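Local coordinates for SH2 domain-containing protein 3C (Homo sapiens, PDB 3T6G), which acts as an adapter in signalling for cell adhesion and migration, through a C-terminal Cdc25-homology domain whose closed form binds BCAR1 rather than carrying out nucleotide exchange, at residues S23-R28 with L273-S278; V80-E85 with L255-A260; L127-I132 with Q172-G177; A150-L155 with K183-F188. The protein carries 2 engineered substitutions. All blocks are in the same frame, centred on the assembly; numbering follows the deposited sequence.

Contact 1. Residues S23-R28 with L273-S278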
# COMPACT_ATOMS: atom_id res chain seq x y z
N SER A 23 5.02 -27.33 -4.59
CA SER A 23 4.73 -27.75 -3.21
C SER A 23 3.94 -29.05 -3.20
O SER A 23 3.61 -29.58 -4.26
CB SER A 23 3.91 -26.68 -2.49
OG SER A 23 3.53 -27.12 -1.19
N LEU A 24 3.63 -29.56 -2.00
CA LEU A 24 2.79 -30.76 -1.87
C LEU A 24 1.32 -30.41 -2.07
O LEU A 24 0.54 -31.22 -2.56
CB LEU A 24 2.96 -31.42 -0.50
CG LEU A 24 4.14 -32.36 -0.26
CD1 LEU A 24 4.14 -32.76 1.21
CD2 LEU A 24 4.09 -33.62 -1.14
N LEU A 25 0.96 -29.19 -1.67
CA LEU A 25 -0.37 -28.65 -1.88
C LEU A 25 -0.61 -28.33 -3.35
O LEU A 25 -1.63 -28.69 -3.91
CB LEU A 25 -0.53 -27.37 -1.07
CG LEU A 25 -1.01 -27.51 0.37
CD1 LEU A 25 -0.73 -28.89 0.91
CD2 LEU A 25 -0.45 -26.40 1.27
N ILE A 26 0.34 -27.63 -3.97
CA ILE A 26 0.17 -27.26 -5.37
C ILE A 26 1.05 -28.04 -6.35
O ILE A 26 2.22 -27.71 -6.52
CB ILE A 26 0.39 -25.75 -5.57
CG1 ILE A 26 -0.95 -25.04 -5.50
CG2 ILE A 26 1.08 -25.47 -6.91
CD1 ILE A 26 -1.26 -24.54 -4.13
N PRO A 27 0.47 -29.08 -6.99
CA PRO A 27 1.20 -29.94 -7.94
C PRO A 27 1.44 -29.24 -9.28
O PRO A 27 0.85 -28.18 -9.52
CB PRO A 27 0.27 -31.15 -8.10
CG PRO A 27 -1.09 -30.60 -7.88
CD PRO A 27 -0.94 -29.48 -6.86
N ARG A 28 2.28 -29.83 -10.13
CA ARG A 28 2.77 -29.15 -11.33
C ARG A 28 1.71 -28.39 -12.13
O ARG A 28 1.78 -27.17 -12.24
CB ARG A 28 3.55 -30.11 -12.23
CG ARG A 28 4.13 -29.44 -13.48
CD ARG A 28 5.41 -30.12 -13.94
NE ARG A 28 6.54 -29.78 -13.07
CZ ARG A 28 7.76 -30.29 -13.18
NH1 ARG A 28 8.03 -31.20 -14.12
NH2 ARG A 28 8.71 -29.90 -12.34
N LEU A 273 0.51 -23.51 6.88
CA LEU A 273 -0.21 -22.29 7.11
C LEU A 273 0.51 -21.16 6.40
O LEU A 273 -0.14 -20.33 5.76
CB LEU A 273 -0.28 -22.01 8.61
CG LEU A 273 -1.66 -21.96 9.25
CD1 LEU A 273 -1.52 -21.33 10.62
CD2 LEU A 273 -2.60 -21.12 8.40
N LEU A 274 1.84 -21.12 6.50
CA LEU A 274 2.62 -20.11 5.76
C LEU A 274 2.33 -20.28 4.28
O LEU A 274 2.04 -19.29 3.59
CB LEU A 274 4.13 -20.19 6.02
CG LEU A 274 4.57 -19.79 7.43
CD1 LEU A 274 6.07 -19.81 7.60
CD2 LEU A 274 4.06 -18.43 7.75
N GLU A 275 2.34 -21.51 3.78
CA GLU A 275 2.01 -21.66 2.35
C GLU A 275 0.69 -20.96 1.99
O GLU A 275 0.63 -20.23 0.98
CB GLU A 275 1.96 -23.11 1.95
CG GLU A 275 1.84 -23.32 0.46
CD GLU A 275 2.42 -24.66 0.03
OE1 GLU A 275 3.14 -25.28 0.85
OE2 GLU A 275 2.15 -25.10 -1.11
N VAL A 276 -0.33 -21.16 2.83
CA VAL A 276 -1.70 -20.69 2.57
C VAL A 276 -1.74 -19.18 2.42
O VAL A 276 -2.48 -18.63 1.61
CB VAL A 276 -2.68 -21.15 3.70
CG1 VAL A 276 -4.00 -20.49 3.56
CG2 VAL A 276 -2.85 -22.70 3.69
N PHE A 277 -0.90 -18.51 3.20
CA PHE A 277 -0.83 -17.06 3.24
C PHE A 277 0.25 -16.51 2.32
O PHE A 277 0.70 -15.36 2.48
CB PHE A 277 -0.57 -16.62 4.68
CG PHE A 277 -1.77 -16.70 5.55
CD1 PHE A 277 -2.96 -16.08 5.16
CD2 PHE A 277 -1.74 -17.41 6.74
CE1 PHE A 277 -4.10 -16.16 5.95
CE2 PHE A 277 -2.87 -17.49 7.55
CZ PHE A 277 -4.05 -16.88 7.15
N SER A 278 0.68 -17.33 1.36
CA SER A 278 1.65 -16.89 0.39
C SER A 278 0.93 -16.55 -0.92
O SER A 278 0.07 -17.33 -1.38
CB SER A 278 2.74 -17.95 0.18
OG SER A 278 2.66 -18.52 -1.12

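Contact 2. Residues V80-E85 with L255-A260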
# COMPACT_ATOMS: atom_id res chain seq x y z
N VAL A 80 18.43 1.23 -0.09
CA VAL A 80 17.89 1.63 1.21
C VAL A 80 17.83 0.45 2.17
O VAL A 80 17.84 -0.70 1.74
CB VAL A 80 16.47 2.23 1.05
CG1 VAL A 80 16.51 3.41 0.11
CG2 VAL A 80 15.52 1.21 0.50
N ARG A 81 17.78 0.74 3.47
CA ARG A 81 17.68 -0.32 4.47
C ARG A 81 16.35 -1.11 4.43
O ARG A 81 16.36 -2.33 4.48
CB ARG A 81 17.91 0.24 5.87
CG ARG A 81 19.37 0.46 6.20
CD ARG A 81 19.56 1.02 7.60
NE ARG A 81 20.95 0.87 8.05
CZ ARG A 81 21.98 1.58 7.58
NH1 ARG A 81 21.80 2.49 6.63
NH2 ARG A 81 23.20 1.36 8.06
N TRP A 82 15.22 -0.41 4.33
CA TRP A 82 13.91 -1.05 4.54
C TRP A 82 12.92 -0.89 3.39
O TRP A 82 12.90 0.13 2.70
CB TRP A 82 13.30 -0.47 5.80
CG TRP A 82 14.20 -0.63 6.98
CD1 TRP A 82 14.76 0.36 7.74
CD2 TRP A 82 14.65 -1.87 7.54
NE1 TRP A 82 15.53 -0.18 8.74
CE2 TRP A 82 15.49 -1.55 8.64
CE3 TRP A 82 14.43 -3.22 7.22
CZ2 TRP A 82 16.11 -2.53 9.41
CZ3 TRP A 82 15.03 -4.20 8.00
CH2 TRP A 82 15.87 -3.85 9.08
N GLY A 83 12.09 -1.91 3.18
CA GLY A 83 11.07 -1.87 2.14
C GLY A 83 10.10 -0.71 2.34
O GLY A 83 9.51 -0.21 1.39
N MET A 84 9.95 -0.27 3.58
CA MET A 84 9.06 0.84 3.85
C MET A 84 9.58 2.06 3.16
O MET A 84 8.81 2.84 2.59
CB MET A 84 8.90 1.09 5.35
CG MET A 84 8.02 0.08 6.11
SD MET A 84 6.34 -0.15 5.43
CE MET A 84 6.61 -1.50 4.30
N GLU A 85 10.90 2.24 3.22
CA GLU A 85 11.57 3.35 2.55
C GLU A 85 11.52 3.14 1.05
O GLU A 85 11.19 4.05 0.30
CB GLU A 85 13.01 3.47 3.02
CG GLU A 85 13.81 4.51 2.28
CD GLU A 85 14.95 5.06 3.12
OE1 GLU A 85 15.15 4.52 4.23
OE2 GLU A 85 15.64 6.01 2.68
N LEU A 255 12.09 0.72 13.07
CA LEU A 255 11.21 0.52 14.21
C LEU A 255 10.23 -0.61 13.92
O LEU A 255 9.98 -1.46 14.77
CB LEU A 255 10.45 1.80 14.58
CG LEU A 255 9.46 1.59 15.74
CD1 LEU A 255 10.22 1.48 17.04
CD2 LEU A 255 8.42 2.70 15.82
N TYR A 256 9.69 -0.63 12.71
CA TYR A 256 8.76 -1.68 12.35
C TYR A 256 9.45 -3.05 12.34
O TYR A 256 8.87 -4.05 12.77
CB TYR A 256 8.08 -1.38 11.01
CG TYR A 256 7.47 0.00 10.96
CD1 TYR A 256 6.52 0.38 11.89
CD2 TYR A 256 7.86 0.93 9.98
CE1 TYR A 256 5.95 1.62 11.86
CE2 TYR A 256 7.28 2.20 9.95
CZ TYR A 256 6.33 2.53 10.89
OH TYR A 256 5.76 3.78 10.89
N HIS A 257 10.69 -3.08 11.85
CA HIS A 257 11.45 -4.32 11.80
C HIS A 257 11.64 -4.85 13.22
O HIS A 257 11.30 -6.01 13.51
CB HIS A 257 12.81 -4.08 11.14
CG HIS A 257 13.83 -5.12 11.48
ND1 HIS A 257 13.86 -6.37 10.89
CD2 HIS A 257 14.88 -5.09 12.34
CE1 HIS A 257 14.87 -7.06 11.38
NE2 HIS A 257 15.51 -6.31 12.26
N THR A 258 12.17 -3.99 14.09
CA THR A 258 12.31 -4.29 15.51
C THR A 258 11.03 -4.87 16.11
O THR A 258 11.01 -6.01 16.54
CB THR A 258 12.66 -3.05 16.32
OG1 THR A 258 14.01 -2.67 16.06
CG2 THR A 258 12.50 -3.36 17.81
N ASN A 259 9.97 -4.06 16.14
CA ASN A 259 8.69 -4.50 16.66
C ASN A 259 8.33 -5.87 16.14
O ASN A 259 8.00 -6.76 16.91
CB ASN A 259 7.59 -3.53 16.28
CG ASN A 259 7.68 -2.24 17.03
OD1 ASN A 259 8.34 -2.18 18.08
ND2 ASN A 259 7.03 -1.21 16.53
N ALA A 260 8.39 -6.03 14.83
CA ALA A 260 8.01 -7.28 14.19
C ALA A 260 8.89 -8.44 14.67
O ALA A 260 8.42 -9.56 14.84
CB ALA A 260 8.12 -7.12 12.69

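Contact 3. Residues L127-I132 with Q172-G177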
# COMPACT_ATOMS: atom_id res chain seq x y z
N LEU A 127 -17.93 -18.50 10.72
CA LEU A 127 -16.74 -18.22 9.92
C LEU A 127 -16.53 -16.72 9.69
O LEU A 127 -15.41 -16.21 9.79
CB LEU A 127 -16.84 -18.95 8.58
CG LEU A 127 -15.63 -18.76 7.65
CD1 LEU A 127 -14.34 -18.73 8.46
CD2 LEU A 127 -15.57 -19.85 6.60
N LEU A 128 -17.61 -16.01 9.36
CA LEU A 128 -17.59 -14.55 9.26
C LEU A 128 -17.12 -13.95 10.58
O LEU A 128 -16.36 -12.99 10.61
CB LEU A 128 -18.98 -14.02 8.90
CG LEU A 128 -19.16 -12.54 8.55
CD1 LEU A 128 -18.50 -12.25 7.21
CD2 LEU A 128 -20.64 -12.12 8.50
N HIS A 129 -17.56 -14.52 11.69
CA HIS A 129 -17.23 -13.95 12.99
C HIS A 129 -15.74 -14.11 13.26
O HIS A 129 -15.12 -13.30 13.94
CB HIS A 129 -18.07 -14.59 14.11
CG HIS A 129 -17.63 -14.22 15.49
ND1 HIS A 129 -17.63 -12.92 15.95
CD2 HIS A 129 -17.15 -14.97 16.51
CE1 HIS A 129 -17.18 -12.89 17.20
NE2 HIS A 129 -16.89 -14.12 17.56
N LYS A 130 -15.18 -15.18 12.70
CA LYS A 130 -13.79 -15.51 12.91
C LYS A 130 -12.91 -14.66 12.00
O LYS A 130 -11.84 -14.21 12.39
CB LYS A 130 -13.57 -16.99 12.64
CG LYS A 130 -12.21 -17.48 13.10
CD LYS A 130 -11.86 -18.79 12.45
CE LYS A 130 -10.51 -19.26 12.91
NZ LYS A 130 -10.04 -20.33 12.01
N THR A 131 -13.37 -14.42 10.77
CA THR A 131 -12.70 -13.45 9.92
C THR A 131 -12.57 -12.08 10.60
O THR A 131 -11.51 -11.47 10.56
CB THR A 131 -13.43 -13.28 8.60
OG1 THR A 131 -13.57 -14.56 7.98
CG2 THR A 131 -12.62 -12.39 7.69
N ILE A 132 -13.64 -11.62 11.24
CA ILE A 132 -13.62 -10.39 12.03
C ILE A 132 -12.64 -10.44 13.20
O ILE A 132 -11.91 -9.48 13.46
CB ILE A 132 -15.05 -10.04 12.54
CG1 ILE A 132 -15.91 -9.52 11.39
CG2 ILE A 132 -15.04 -9.01 13.69
CD1 ILE A 132 -17.39 -9.76 11.61
N GLN A 172 -27.35 -12.10 15.50
CA GLN A 172 -28.06 -12.88 16.51
C GLN A 172 -27.13 -13.66 17.42
O GLN A 172 -27.25 -13.61 18.64
CB GLN A 172 -29.03 -13.86 15.84
CG GLN A 172 -30.39 -13.26 15.53
CD GLN A 172 -31.18 -14.11 14.54
OE1 GLN A 172 -30.78 -15.23 14.20
NE2 GLN A 172 -32.30 -13.57 14.08
N ARG A 173 -26.17 -14.35 16.81
CA ARG A 173 -25.36 -15.34 17.50
C ARG A 173 -23.99 -14.84 17.94
O ARG A 173 -23.38 -15.38 18.86
CB ARG A 173 -25.18 -16.56 16.61
CG ARG A 173 -26.47 -17.32 16.37
CD ARG A 173 -26.26 -18.44 15.37
NE ARG A 173 -25.57 -19.59 15.95
CZ ARG A 173 -26.13 -20.48 16.77
NH1 ARG A 173 -27.41 -20.36 17.13
NH2 ARG A 173 -25.41 -21.50 17.23
N HIS A 174 -23.50 -13.81 17.25
CA HIS A 174 -22.17 -13.29 17.52
C HIS A 174 -22.27 -11.79 17.71
O HIS A 174 -21.61 -11.00 17.03
CB HIS A 174 -21.24 -13.63 16.37
CG HIS A 174 -21.30 -15.06 15.97
ND1 HIS A 174 -20.67 -16.06 16.68
CD2 HIS A 174 -21.95 -15.67 14.95
CE1 HIS A 174 -20.89 -17.22 16.10
NE2 HIS A 174 -21.67 -17.02 15.05
N THR A 175 -23.09 -11.41 18.67
CA THR A 175 -23.43 -10.02 18.82
C THR A 175 -22.21 -9.14 19.09
O THR A 175 -22.08 -8.07 18.51
CB THR A 175 -24.51 -9.84 19.87
OG1 THR A 175 -25.58 -10.75 19.60
CG2 THR A 175 -25.00 -8.41 19.85
N GLU A 176 -21.31 -9.59 19.97
CA GLU A 176 -20.11 -8.81 20.22
C GLU A 176 -19.31 -8.61 18.95
O GLU A 176 -18.85 -7.51 18.67
CB GLU A 176 -19.23 -9.44 21.30
CG GLU A 176 -19.60 -9.01 22.70
CD GLU A 176 -18.43 -9.07 23.67
OE1 GLU A 176 -17.27 -9.17 23.20
OE2 GLU A 176 -18.66 -9.01 24.90
N GLY A 177 -19.16 -9.67 18.17
CA GLY A 177 -18.43 -9.58 16.92
C GLY A 177 -18.99 -8.51 16.00
O GLY A 177 -18.28 -7.58 15.60

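Contact 4. Residues A150-L155 with K183-F188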
# COMPACT_ATOMS: atom_id res chain seq x y z
N ALA A 150 -6.62 -5.71 4.35
CA ALA A 150 -6.92 -6.73 3.36
C ALA A 150 -8.08 -7.62 3.87
O ALA A 150 -8.86 -8.15 3.08
CB ALA A 150 -5.66 -7.57 3.05
N VAL A 151 -8.19 -7.75 5.19
CA VAL A 151 -9.21 -8.63 5.76
C VAL A 151 -10.57 -7.95 5.77
O VAL A 151 -11.55 -8.53 5.30
CB VAL A 151 -8.81 -9.17 7.15
CG1 VAL A 151 -10.04 -9.70 7.89
CG2 VAL A 151 -7.71 -10.28 7.01
N MET A 152 -10.61 -6.73 6.32
CA MET A 152 -11.71 -5.79 6.13
C MET A 152 -12.11 -5.63 4.65
O MET A 152 -13.28 -5.58 4.32
CB MET A 152 -11.33 -4.42 6.70
CG MET A 152 -10.94 -4.49 8.17
SD MET A 152 -12.38 -4.71 9.23
CE MET A 152 -13.34 -3.29 8.74
N GLY A 153 -11.13 -5.54 3.75
CA GLY A 153 -11.43 -5.57 2.34
C GLY A 153 -12.29 -6.77 1.95
O GLY A 153 -13.24 -6.63 1.20
N ALA A 154 -11.96 -7.95 2.47
CA ALA A 154 -12.77 -9.15 2.22
C ALA A 154 -14.22 -9.01 2.75
O ALA A 154 -15.19 -9.35 2.07
CB ALA A 154 -12.12 -10.34 2.86
N LEU A 155 -14.34 -8.50 3.98
CA LEU A 155 -15.58 -8.42 4.70
C LEU A 155 -16.51 -7.41 4.08
O LEU A 155 -17.67 -7.33 4.43
CB LEU A 155 -15.31 -8.04 6.16
CG LEU A 155 -14.56 -9.14 6.94
CD1 LEU A 155 -14.20 -8.64 8.32
CD2 LEU A 155 -15.40 -10.42 7.03
N LYS A 183 -18.77 -0.88 14.65
CA LYS A 183 -18.60 0.25 15.54
C LYS A 183 -17.14 0.53 15.92
O LYS A 183 -16.84 1.59 16.46
CB LYS A 183 -19.45 0.06 16.80
CG LYS A 183 -20.96 0.21 16.56
CD LYS A 183 -21.35 1.65 16.26
CE LYS A 183 -22.86 1.82 16.11
NZ LYS A 183 -23.25 3.24 15.81
N LYS A 184 -16.24 -0.41 15.65
CA LYS A 184 -14.84 -0.21 16.02
C LYS A 184 -13.92 -0.29 14.82
O LYS A 184 -13.22 0.67 14.51
CB LYS A 184 -14.41 -1.23 17.08
CG LYS A 184 -15.20 -1.14 18.38
CD LYS A 184 -14.93 0.16 19.13
CE LYS A 184 -15.86 0.30 20.32
NZ LYS A 184 -15.92 1.72 20.80
N LEU A 185 -13.94 -1.44 14.16
CA LEU A 185 -12.99 -1.72 13.10
C LEU A 185 -13.22 -0.89 11.86
O LEU A 185 -12.28 -0.31 11.31
CB LEU A 185 -13.06 -3.20 12.71
CG LEU A 185 -12.74 -4.11 13.88
CD1 LEU A 185 -12.71 -5.57 13.43
CD2 LEU A 185 -11.42 -3.67 14.50
N LYS A 186 -14.47 -0.87 11.40
CA LYS A 186 -14.82 -0.21 10.15
C LYS A 186 -14.45 1.27 10.12
O LYS A 186 -13.85 1.76 9.15
CB LYS A 186 -16.31 -0.38 9.85
CG LYS A 186 -16.57 -0.85 8.44
CD LYS A 186 -18.01 -1.23 8.24
CE LYS A 186 -18.26 -1.63 6.81
NZ LYS A 186 -19.64 -2.17 6.67
N PRO A 187 -14.80 1.99 11.20
CA PRO A 187 -14.55 3.43 11.33
C PRO A 187 -13.09 3.75 11.65
O PRO A 187 -12.64 4.87 11.43
CB PRO A 187 -15.47 3.85 12.49
CG PRO A 187 -16.46 2.69 12.66
CD PRO A 187 -15.68 1.47 12.26
N PHE A 188 -12.37 2.77 12.18
CA PHE A 188 -10.93 2.92 12.39
C PHE A 188 -10.27 2.99 11.03
O PHE A 188 -9.49 3.89 10.73
CB PHE A 188 -10.40 1.73 13.15
CG PHE A 188 -8.92 1.78 13.42
CD1 PHE A 188 -8.40 2.63 14.39
CD2 PHE A 188 -8.04 0.95 12.74
CE1 PHE A 188 -7.04 2.66 14.65
CE2 PHE A 188 -6.68 0.97 13.00
CZ PHE A 188 -6.18 1.82 13.96

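Contact 1. Residues S23-R28 with L273-S278
The hydroxyl of S23 lies between the carboxylate of E275 and the backbone N-H of L25. It donates toward the glutamate: S23 OG stands 2.8 Å from E275 OE1. E275 OE2 is nearer still, but its modelled place is doubtful. From the loop's own backbone, L25 N makes a weak bond of 3.3 Å to S23 OG, so the hydroxyl links the loop at S23 and L25, by that weak bond, to the last turn of the helix. Serine suits this spot because its short arm can both give and accept. With CG anti to the backbone N (chi1 -171°) and the chain extended beyond it, E275 reaches off the last turn of helix 271-276 to meet the loop. The contact lays the loop before helix 35-46 against the C-terminal helices of the Cdc25-homology domain. L25 passes E275 in the opposite direction: its CD2 methyl packs along the glutamate's stem, 3.9 Å from E275 CG, and reaches up to the carboxylate carbon, 3.6 Å from E275 CD. A leucine is fitting here, since its branched end can lie along the methylenes that carry the carboxylate. Beside them, F281 of helix 279-287 is touched by L25, I26 and E275, and I26 also packs on L37 of helix 35-46.

Contact 2. Residues V80-E85 with L255-A260
W82 and H257 meet ring against ring in an offset stack, with the centroid of the tryptophan's six-membered ring 4.6 Å from that of the imidazole and the planes 24° apart. The far corner of the indole does the touching: W82 CH2 rests over the imidazole face, 3.4 Å from H257 CG. In return H257 CB sits over the six-membered ring, 3.9 Å from its centroid, as a CH-pi contact. H257 CG is turned anti to its main-chain nitrogen (chi1 159°), which carries the ring out from helix 253-263 toward the tryptophan. R81 CB lies on the opposite indole face, so W82, at the N-cap position of helix 83-86, is held flat from both sides. Two residues on, M84 bends at chi2 and chi3 and crosses Y256 at about a right angle, its CG 4.0 Å from Y256 CD2. An alanine in place of H257 would probably keep only the CB contact, losing the ring stacked on W82 CH2 and leaving the I67 carbonyl without its imidazole donor. Because H257 ND1 is bonded to I67 O, that nitrogen must carry a hydrogen; within this Ras-GEF-family domain the histidine thus stacks through its face while its ND1 serves the I67 carbonyl.

Contact 3. Residues L127-I132 with Q172-G177
H174 faces H129 where helix 164-173 gives way to helix 175-193, a helix-to-helix corner of the Ras-GEF-like fold packed on helix 121-140. R173, just before it, lays its CB on one face of the H174 ring, and H129 comes over the opposite face. H174 is both the first residue to leave the one helix and the N-cap position of the other. Its ring lies nearly parallel to that of H129, the planes 15° apart, but is slid so far that the two barely overlap. Each CB instead covers the other's ring: H174 CB and H129 CB both stand 4.0 Å from the opposing centroid, a reciprocal pair of CH-pi contacts. H129 has its CG anti to the main-chain nitrogen (chi1 171°), which sends the imidazole out to the corner. At G177 the approach changes from face to edge, for G177 CA lies in the plane of the H129 ring, 3.5 Å from H129 CE1. Glycine suits this place because a CB here would run into H129 ND1. An alanine at H129 would probably take away the ring that H174 CB covers and open a gap beside G177 CA. Further along helix 121-140, I132 CG2 packs 4.0 Å from G177 O.

Contact 4. Residues A150-L155 with K183-F188
M152 reaches from helix 145-155 into helix 175-193 with its thioether, and it carries nearly all the contact. On the packed side, its sulfur lies 3.9 Å from L185 CB, and its terminal methyl, CE, presses on the backbone, 3.7 Å from K186 CA. The side chain gets there by bending twice: chi2 of -74° and chi3 of -57° fold the methyl over the neighbouring helix instead of letting the chain run straight. The flexible, unbranched methionine fits such a place, since it can be shaped to a surface made partly of main chain. L185 crosses it at about a right angle and also packs on F148, while Y181 and L189 of the same helix touch M152 as well. The looser margin begins at K186. Its CG is 4.1 Å from M152 CE, but the rest of the chain is extended and takes the amino group away from the apolar patch, where it has long, weak ion pairs with E182 and D156. Lysine therefore lends its aliphatic root to the apolar packing while its amino group stays at the more open margin. Helix 175-193 is itself irregular here, with a wider pi-type turn at 183-185 and a kink where proline P187 has no N-H to give to the preceding turn. Apolar helix-on-helix packing of this kind builds the core of the all-helical Cdc25-homology (Ras-GEF) domain.

Overall arrangement
Along the chain, contact 1 closes the widest loop, joining the N-terminal segment 23-28 to helix 271-276; contact 2 is nested inside it, and contacts 3 and 4 lie inside contact 2. The last two alternate in sequence, share helix 175-193 and touch each other, T131 CG2 lying 3.5 Å from L155 CD2, with centres 13 Å apart. They form one continuous packed region across helices 121-140, 145-155 and 175-193. Contacts 1 and 2 are separate, their centres 27 Å apart, and contact 2 lies 33 Å from contact 3, centre to centre. At contact 2, E85 pairs with a basic side chain on the chain of another protein, so that end of the domain borders the intermolecular interface.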